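Local coordinates for p-47 protein (Clostridium botulinum E1 str. 'BoNT E Beluga', PDB 5WIX) that is of unknown function but has a TULIP-type fold like that of bactericidal/permeability-increasing protein, consistent with lipid binding, at residues E245-P250 against L395-T400; W23-G28 against I182-P187. All coordinates share one frame; numbering follows the deposited sequence.

Contact 1: E245-P250 against L395-T400; sequences ENLLLP and LANNFT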
ATOM      1  N   GLU A 245      13.149  -4.095   2.699  1.00 63.46           N
ATOM      2  CA  GLU A 245      13.788  -3.327   3.760  1.00 65.32           C
ATOM      3  C   GLU A 245      13.058  -3.388   5.098  1.00 67.99           C
ATOM      4  O   GLU A 245      13.682  -3.577   6.141  1.00 81.67           O
ATOM      5  CB  GLU A 245      13.926  -1.867   3.335  1.00 74.52           C
ATOM      6  CG  GLU A 245      14.917  -1.061   4.146  1.00 79.43           C
ATOM      7  CD  GLU A 245      15.025   0.369   3.665  1.00100.46           C
ATOM      8  OE1 GLU A 245      14.211   0.770   2.803  1.00125.85           O
ATOM      9  OE2 GLU A 245      15.920   1.093   4.148  1.00103.84           O
ATOM     10  N   ASN A 246      11.739  -3.236   5.085  1.00 62.00           N
ATOM     11  CA  ASN A 246      11.055  -3.018   6.353  1.00 58.76           C
ATOM     12  C   ASN A 246      10.214  -4.194   6.812  1.00 63.59           C
ATOM     13  O   ASN A 246       9.710  -4.196   7.942  1.00 65.43           O
ATOM     14  CB  ASN A 246      10.214  -1.751   6.261  1.00 65.07           C
ATOM     15  CG  ASN A 246      11.049  -0.549   5.865  1.00 83.14           C
ATOM     16  OD1 ASN A 246      11.215  -0.261   4.675  1.00 80.51           O
ATOM     17  ND2 ASN A 246      11.614   0.139   6.863  1.00 85.52           N
ATOM     18  N   LEU A 247      10.096  -5.212   5.962  1.00 58.48           N
ATOM     19  CA  LEU A 247       9.295  -6.372   6.345  1.00 60.83           C
ATOM     20  C   LEU A 247      10.119  -7.646   6.448  1.00 60.51           C
ATOM     21  O   LEU A 247      10.076  -8.338   7.475  1.00 52.00           O
ATOM     22  CB  LEU A 247       8.133  -6.562   5.368  1.00 67.14           C
ATOM     23  CG  LEU A 247       6.992  -5.612   5.720  1.00 65.56           C
ATOM     24  CD1 LEU A 247       5.790  -5.772   4.787  1.00 71.44           C
ATOM     25  CD2 LEU A 247       6.610  -5.878   7.170  1.00 60.80           C
ATOM     26  N   LEU A 248      10.867  -7.964   5.400  1.00 66.64           N
ATOM     27  CA  LEU A 248      11.676  -9.173   5.426  1.00 69.50           C
ATOM     28  C   LEU A 248      12.944  -9.012   6.286  1.00 80.15           C
ATOM     29  O   LEU A 248      13.095  -9.680   7.324  1.00 74.08           O
ATOM     30  CB  LEU A 248      12.060  -9.588   4.009  1.00 61.66           C
ATOM     31  CG  LEU A 248      12.776 -10.932   3.946  1.00 67.75           C
ATOM     32  CD1 LEU A 248      11.828 -12.058   4.354  1.00 64.37           C
ATOM     33  CD2 LEU A 248      13.342 -11.180   2.569  1.00 81.86           C
ATOM     34  N   LEU A 249      13.840  -8.129   5.848  1.00 73.28           N
ATOM     35  CA  LEU A 249      15.123  -7.899   6.523  1.00 68.05           C
ATOM     36  C   LEU A 249      15.058  -7.857   8.062  1.00 79.07           C
ATOM     37  O   LEU A 249      15.802  -8.587   8.717  1.00 94.31           O
ATOM     38  CB  LEU A 249      15.755  -6.611   6.005  1.00 67.51           C
ATOM     39  CG  LEU A 249      17.190  -6.348   6.420  1.00 70.36           C
ATOM     40  CD1 LEU A 249      18.085  -7.308   5.666  1.00 85.22           C
ATOM     41  CD2 LEU A 249      17.566  -4.910   6.114  1.00 67.29           C
ATOM     42  N   PRO A 250      14.163  -7.030   8.646  1.00 73.43           N
ATOM     43  CA  PRO A 250      14.113  -6.952  10.117  1.00 60.42           C
ATOM     44  C   PRO A 250      14.007  -8.301  10.777  1.00 64.70           C
ATOM     45  O   PRO A 250      14.687  -8.527  11.788  1.00 86.70           O
ATOM     46  CB  PRO A 250      12.853  -6.137  10.384  1.00 61.45           C
ATOM     47  CG  PRO A 250      12.710  -5.269   9.168  1.00 69.09           C
ATOM     48  CD  PRO A 250      13.190  -6.107   8.019  1.00 66.84           C
ATOM     49  N   LEU A 395       7.116 -13.649  10.084  1.00 78.29           N
ATOM     50  CA  LEU A 395       7.188 -12.221  10.427  1.00 56.63           C
ATOM     51  C   LEU A 395       6.304 -11.927  11.637  1.00 53.28           C
ATOM     52  O   LEU A 395       5.463 -12.746  12.023  1.00 49.84           O
ATOM     53  CB  LEU A 395       6.788 -11.345   9.249  1.00 52.39           C
ATOM     54  CG  LEU A 395       7.376 -11.532   7.843  1.00 67.95           C
ATOM     55  CD1 LEU A 395       6.793 -10.420   6.908  1.00 48.45           C
ATOM     56  CD2 LEU A 395       8.900 -11.532   7.815  1.00 66.01           C
ATOM     57  N   ALA A 396       6.495 -10.779  12.269  1.00 58.58           N
ATOM     58  CA  ALA A 396       5.787 -10.545  13.532  1.00 68.92           C
ATOM     59  C   ALA A 396       4.972  -9.260  13.527  1.00 70.71           C
ATOM     60  O   ALA A 396       4.364  -8.884  14.546  1.00 56.62           O
ATOM     61  CB  ALA A 396       6.779 -10.529  14.689  1.00 63.77           C
ATOM     62  N   ASN A 397       4.967  -8.588  12.379  1.00 70.88           N
ATOM     63  CA  ASN A 397       4.159  -7.396  12.204  1.00 60.14           C
ATOM     64  C   ASN A 397       2.704  -7.618  12.510  1.00 60.79           C
ATOM     65  O   ASN A 397       2.202  -8.751  12.459  1.00 61.93           O
ATOM     66  CB  ASN A 397       4.312  -6.884  10.800  1.00 56.58           C
ATOM     67  CG  ASN A 397       5.752  -6.577  10.480  1.00 75.47           C
ATOM     68  OD1 ASN A 397       6.557  -7.491  10.289  1.00 68.18           O
ATOM     69  ND2 ASN A 397       6.100  -5.289  10.461  1.00 89.30           N
ATOM     70  N   ASN A 398       2.046  -6.535  12.904  1.00 70.15           N
ATOM     71  CA  ASN A 398       0.604  -6.525  13.007  1.00 84.09           C
ATOM     72  C   ASN A 398       0.080  -5.870  11.735  1.00 91.54           C
ATOM     73  O   ASN A 398       0.124  -4.649  11.602  1.00 98.11           O
ATOM     74  CB  ASN A 398       0.149  -5.772  14.247  1.00 86.13           C
ATOM     75  CG  ASN A 398      -1.348  -5.849  14.452  1.00101.27           C
ATOM     76  OD1 ASN A 398      -2.084  -6.293  13.565  1.00110.76           O
ATOM     77  ND2 ASN A 398      -1.811  -5.430  15.630  1.00104.96           N
ATOM     78  N   PHE A 399      -0.388  -6.677  10.792  1.00 76.50           N
ATOM     79  CA  PHE A 399      -0.766  -6.134   9.493  1.00 84.75           C
ATOM     80  C   PHE A 399      -2.043  -5.319   9.563  1.00 85.30           C
ATOM     81  O   PHE A 399      -2.213  -4.352   8.818  1.00100.45           O
ATOM     82  CB  PHE A 399      -0.910  -7.252   8.476  1.00 79.38           C
ATOM     83  CG  PHE A 399       0.374  -7.949   8.202  1.00 77.86           C
ATOM     84  CD1 PHE A 399       1.369  -7.312   7.482  1.00 71.03           C
ATOM     85  CD2 PHE A 399       0.604  -9.226   8.699  1.00 70.41           C
ATOM     86  CE1 PHE A 399       2.548  -7.942   7.228  1.00 66.60           C
ATOM     87  CE2 PHE A 399       1.785  -9.865   8.442  1.00 62.42           C
ATOM     88  CZ  PHE A 399       2.762  -9.228   7.717  1.00 63.39           C
ATOM     89  N   THR A 400      -2.928  -5.694  10.472  1.00 68.20           N
ATOM     90  CA  THR A 400      -4.088  -4.862  10.745  1.00 73.39           C
ATOM     91  C   THR A 400      -3.639  -3.463  11.167  1.00 92.13           C
ATOM     92  O   THR A 400      -4.237  -2.463  10.759  1.00 95.40           O
ATOM     93  CB  THR A 400      -4.960  -5.460  11.840  1.00 71.68           C
ATOM     94  OG1 THR A 400      -5.421  -6.758  11.436  1.00 79.90           O
ATOM     95  CG2 THR A 400      -6.135  -4.555  12.113  1.00 69.97           C
TER
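L247, on helix 240-252, meets both L395 and N397 of the 395-400 segment, the turn that follows the long helix 370-390 and runs into the short helix 399-403. L395 supplies the close-packed, buried half. Its CB points at the helix, and a staggered chain, with CG anti to the carbonyl carbon (chi1 -49°) and then extended, carries both methyls up to the helix backbone. CD2 of L395 comes 3.4 Å from the carbonyl O of L247, and it also lies 4.4 Å from CA of L248. The other methyl, CD1 of L395, sits 4.4 Å from CB of L247. Around this buried patch L395 and L248 share F351 of strand 348-363, and the backbone of L395 is hydrogen-bonded to V349 on the same strand.

The solvent-side half belongs to N397, which is partly exposed and is preceded by the exposed A396; it differs from L395 in burial more than in closeness. Here L247 reaches out with one branch: its CD2 lies over the flat of the amide of N397, 3.4 Å from ND2, and the other two amide atoms, CG and OD1 of N397, are each 3.5 Å from that methyl. The two side chains meet at a slant. CB of N397 in turn rests on a face of the F399 ring, 4.1 Å above its plane and toward the rim, while that ring also packs against V349 and I420. N398 N-caps helix 399-403 through a weak bond from D401 N to its OD1.

No polar group pairs across the join; methyls lie against a carbonyl, an amide and hydrocarbon, which suggests that burial and shape, more than directed bonds, hold these two segments together.

Contact 2: W23-G28 against I182-P187; sequences WDIVYG and IVWMNP
The central six-stranded antiparallel sheet of the protein is met here from one side: I25 and Y27 of strand 25-30 project from it onto W184 and M185, in the turn that leads into strand 187-195. I25 reaches both partners with one methyl. Its CD1, at the end of an extended chain with CG1 anti to the carbonyl carbon (chi1 -66°), lies 3.7 Å from CG of M185. The same methyl is 4.1 Å from CZ3 of W184, approaching the indole obliquely, and I25 runs roughly at right angles to both partners. Within the turn, CG of M185 lies 3.4 Å above one face of the W184 indole, out toward its rim, so the two side chains that I25 CD1 touches also pack on each other.

Strand 25-30 is third in the sheet order, next to strand 203-210, and it begins with a classic beta bulge in which D24 and I25 both face L208. I25 and Y27 each also touch the side chain of L208, which P187 meets too, just where the turn gives way to the sheet's outermost strand.

Y27 takes the other end of M185. The thioether chain is straight at chi2 and bends at chi3 (86°), bringing CE to the edge of the phenol ring near its plane, 3.8 Å from OH of Y27 and 4.2 Å from CE1 of the same ring. The ring continues onto V407 and W409 of strand 407-409. On the I25 side, L242 of helix 240-252 touches both I25 and W184.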
ATOM      1  N   TRP A  23       5.310   3.698  -8.125  1.00 93.47           N
ATOM      2  CA  TRP A  23       4.960   4.371  -6.876  1.00 91.45           C
ATOM      3  C   TRP A  23       5.384   3.558  -5.655  1.00 88.09           C
ATOM      4  O   TRP A  23       5.674   2.363  -5.781  1.00 85.67           O
ATOM      5  CB  TRP A  23       3.457   4.632  -6.846  1.00 98.97           C
ATOM      6  CG  TRP A  23       3.071   5.794  -7.681  1.00 96.26           C
ATOM      7  CD1 TRP A  23       2.781   5.789  -9.007  1.00 98.23           C
ATOM      8  CD2 TRP A  23       2.938   7.149  -7.243  1.00 96.65           C
ATOM      9  NE1 TRP A  23       2.469   7.058  -9.427  1.00101.21           N
ATOM     10  CE2 TRP A  23       2.555   7.911  -8.361  1.00 95.48           C
ATOM     11  CE3 TRP A  23       3.094   7.787  -6.010  1.00101.45           C
ATOM     12  CZ2 TRP A  23       2.331   9.282  -8.285  1.00 92.23           C
ATOM     13  CZ3 TRP A  23       2.873   9.147  -5.937  1.00103.05           C
ATOM     14  CH2 TRP A  23       2.494   9.881  -7.070  1.00 95.11           C
ATOM     15  N   ASP A  24       5.406   4.180  -4.476  1.00 81.23           N
ATOM     16  CA  ASP A  24       5.970   3.504  -3.281  1.00 89.22           C
ATOM     17  C   ASP A  24       4.963   2.723  -2.437  1.00 84.26           C
ATOM     18  O   ASP A  24       5.178   1.554  -2.099  1.00 83.29           O
ATOM     19  CB  ASP A  24       6.670   4.513  -2.366  1.00 96.03           C
ATOM     20  CG  ASP A  24       8.109   4.749  -2.752  1.00 81.43           C
ATOM     21  OD1 ASP A  24       8.753   3.800  -3.267  1.00 79.14           O
ATOM     22  OD2 ASP A  24       8.581   5.888  -2.539  1.00 70.47           O
ATOM     23  N   ILE A  25       3.894   3.400  -2.046  1.00 81.29           N
ATOM     24  CA  ILE A  25       2.786   2.755  -1.368  1.00 83.35           C
ATOM     25  C   ILE A  25       1.515   3.285  -2.002  1.00 93.65           C
ATOM     26  O   ILE A  25       1.367   4.497  -2.177  1.00 96.85           O
ATOM     27  CB  ILE A  25       2.788   3.039   0.148  1.00 79.46           C
ATOM     28  CG1 ILE A  25       4.000   2.410   0.814  1.00 84.91           C
ATOM     29  CG2 ILE A  25       1.527   2.499   0.788  1.00 78.99           C
ATOM     30  CD1 ILE A  25       3.971   2.499   2.321  1.00 92.69           C
ATOM     31  N   VAL A  26       0.615   2.384  -2.374  1.00 88.48           N
ATOM     32  CA  VAL A  26      -0.645   2.777  -2.993  1.00 77.31           C
ATOM     33  C   VAL A  26      -1.787   2.296  -2.108  1.00 67.25           C
ATOM     34  O   VAL A  26      -1.787   1.130  -1.697  1.00 77.87           O
ATOM     35  CB  VAL A  26      -0.771   2.193  -4.413  1.00 70.04           C
ATOM     36  CG1 VAL A  26      -2.068   2.630  -5.078  1.00 59.74           C
ATOM     37  CG2 VAL A  26       0.434   2.590  -5.251  1.00 62.01           C
ATOM     38  N   TYR A  27      -2.727   3.188  -1.785  1.00 68.48           N
ATOM     39  CA  TYR A  27      -3.946   2.807  -1.045  1.00 90.09           C
ATOM     40  C   TYR A  27      -5.178   2.857  -1.939  1.00 92.23           C
ATOM     41  O   TYR A  27      -5.219   3.652  -2.876  1.00 71.34           O
ATOM     42  CB  TYR A  27      -4.165   3.717   0.160  1.00 83.63           C
ATOM     43  CG  TYR A  27      -2.919   3.932   0.973  1.00 90.05           C
ATOM     44  CD1 TYR A  27      -2.609   3.107   2.045  1.00 85.93           C
ATOM     45  CD2 TYR A  27      -2.054   4.950   0.657  1.00 79.66           C
ATOM     46  CE1 TYR A  27      -1.466   3.294   2.795  1.00 85.05           C
ATOM     47  CE2 TYR A  27      -0.915   5.160   1.374  1.00 79.35           C
ATOM     48  CZ  TYR A  27      -0.611   4.332   2.457  1.00 90.36           C
ATOM     49  OH  TYR A  27       0.549   4.550   3.184  1.00 67.26           O
ATOM     50  N   GLY A  28      -6.184   2.037  -1.632  1.00 90.10           N
ATOM     51  CA  GLY A  28      -7.394   1.992  -2.443  1.00 93.31           C
ATOM     52  C   GLY A  28      -8.673   1.589  -1.721  1.00101.07           C
ATOM     53  O   GLY A  28      -8.650   0.797  -0.770  1.00115.30           O
ATOM     54  N   ILE A 182       4.552   4.121  12.689  1.00 99.27           N
ATOM     55  CA  ILE A 182       5.355   3.358  11.734  1.00 91.10           C
ATOM     56  C   ILE A 182       5.990   4.294  10.718  1.00100.28           C
ATOM     57  O   ILE A 182       5.332   4.759   9.791  1.00104.78           O
ATOM     58  CB  ILE A 182       4.537   2.293  10.991  1.00 75.00           C
ATOM     59  CG1 ILE A 182       3.741   1.444  11.978  1.00 75.41           C
ATOM     60  CG2 ILE A 182       5.448   1.421  10.140  1.00 72.23           C
ATOM     61  CD1 ILE A 182       2.715   0.543  11.319  1.00 73.09           C
ATOM     62  N   VAL A 183       7.283   4.536  10.891  1.00101.28           N
ATOM     63  CA  VAL A 183       7.970   5.643  10.244  1.00 97.16           C
ATOM     64  C   VAL A 183       8.288   5.409   8.771  1.00 78.10           C
ATOM     65  O   VAL A 183       8.273   6.347   7.971  1.00 92.34           O
ATOM     66  CB  VAL A 183       9.273   5.965  11.006  1.00 92.94           C
ATOM     67  CG1 VAL A 183       9.957   7.187  10.420  1.00 93.50           C
ATOM     68  CG2 VAL A 183       8.967   6.179  12.485  1.00 86.37           C
ATOM     69  N   TRP A 184       8.557   4.166   8.400  1.00 75.27           N
ATOM     70  CA  TRP A 184       8.943   3.904   7.033  1.00 73.04           C
ATOM     71  C   TRP A 184       7.760   4.019   6.086  1.00 92.05           C
ATOM     72  O   TRP A 184       7.939   4.092   4.871  1.00 91.11           O
ATOM     73  CB  TRP A 184       9.562   2.530   6.906  1.00 85.43           C
ATOM     74  CG  TRP A 184       8.651   1.408   7.236  1.00 83.65           C
ATOM     75  CD1 TRP A 184       8.530   0.782   8.435  1.00 89.17           C
ATOM     76  CD2 TRP A 184       7.758   0.734   6.341  1.00 89.26           C
ATOM     77  NE1 TRP A 184       7.604  -0.229   8.353  1.00 67.16           N
ATOM     78  CE2 TRP A 184       7.117  -0.282   7.078  1.00 77.10           C
ATOM     79  CE3 TRP A 184       7.426   0.902   4.993  1.00 99.88           C
ATOM     80  CZ2 TRP A 184       6.163  -1.130   6.511  1.00 78.90           C
ATOM     81  CZ3 TRP A 184       6.478   0.057   4.432  1.00 90.03           C
ATOM     82  CH2 TRP A 184       5.858  -0.944   5.191  1.00 75.13           C
ATOM     83  N   MET A 185       6.556   4.020   6.648  1.00 92.19           N
ATOM     84  CA  MET A 185       5.342   4.142   5.854  1.00 99.22           C
ATOM     85  C   MET A 185       4.927   5.589   5.664  1.00105.52           C
ATOM     86  O   MET A 185       4.067   5.881   4.833  1.00110.84           O
ATOM     87  CB  MET A 185       4.181   3.385   6.497  1.00 93.86           C
ATOM     88  CG  MET A 185       3.985   1.976   6.003  1.00 78.21           C
ATOM     89  SD  MET A 185       2.528   1.243   6.772  1.00 81.67           S
ATOM     90  CE  MET A 185       1.241   1.804   5.660  1.00105.53           C
ATOM     91  N   ASN A 186       5.517   6.487   6.447  1.00100.35           N
ATOM     92  CA  ASN A 186       5.130   7.891   6.393  1.00 94.63           C
ATOM     93  C   ASN A 186       5.391   8.492   5.020  1.00 95.27           C
ATOM     94  O   ASN A 186       6.494   8.389   4.488  1.00 94.10           O
ATOM     95  CB  ASN A 186       5.857   8.692   7.470  1.00106.66           C
ATOM     96  CG  ASN A 186       5.385   8.344   8.869  1.00110.50           C
ATOM     97  OD1 ASN A 186       4.222   7.975   9.070  1.00 96.93           O
ATOM     98  ND2 ASN A 186       6.290   8.450   9.846  1.00104.48           N
ATOM     99  N   PRO A 187       4.350   9.094   4.425  1.00 99.70           N
ATOM    100  CA  PRO A 187       4.384   9.715   3.095  1.00 81.57           C
ATOM    101  C   PRO A 187       4.884  11.146   3.093  1.00 91.10           C
ATOM    102  O   PRO A 187       4.518  11.907   3.986  1.00114.93           O
ATOM    103  CB  PRO A 187       2.921   9.687   2.669  1.00 80.64           C
ATOM    104  CG  PRO A 187       2.159   9.722   3.942  1.00 80.54           C
ATOM    105  CD  PRO A 187       2.975   8.995   4.954  1.00 97.31           C
TER

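Both contacts are buried, with contact 2 nearer the middle of the chain, its centre about 6 Å from the chain's centre against about 14 Å for contact 1. Helix 240-252 connects them: N246 packs on W184, and L242 on the same helix touches I25 and W184, so the helix borders 182-187 and contributes L247 and L248 to contact 1. The centres of the two contacts lie about 14 Å apart. Contact 2 is side chain against side chain, aliphatic, thioether and aromatic, against side chains of the central sheet. Contact 1 puts leucine methyls on a backbone carbonyl and an asparagine amide and shades off toward solvent, joining the helix to the turn beside strand 348-363.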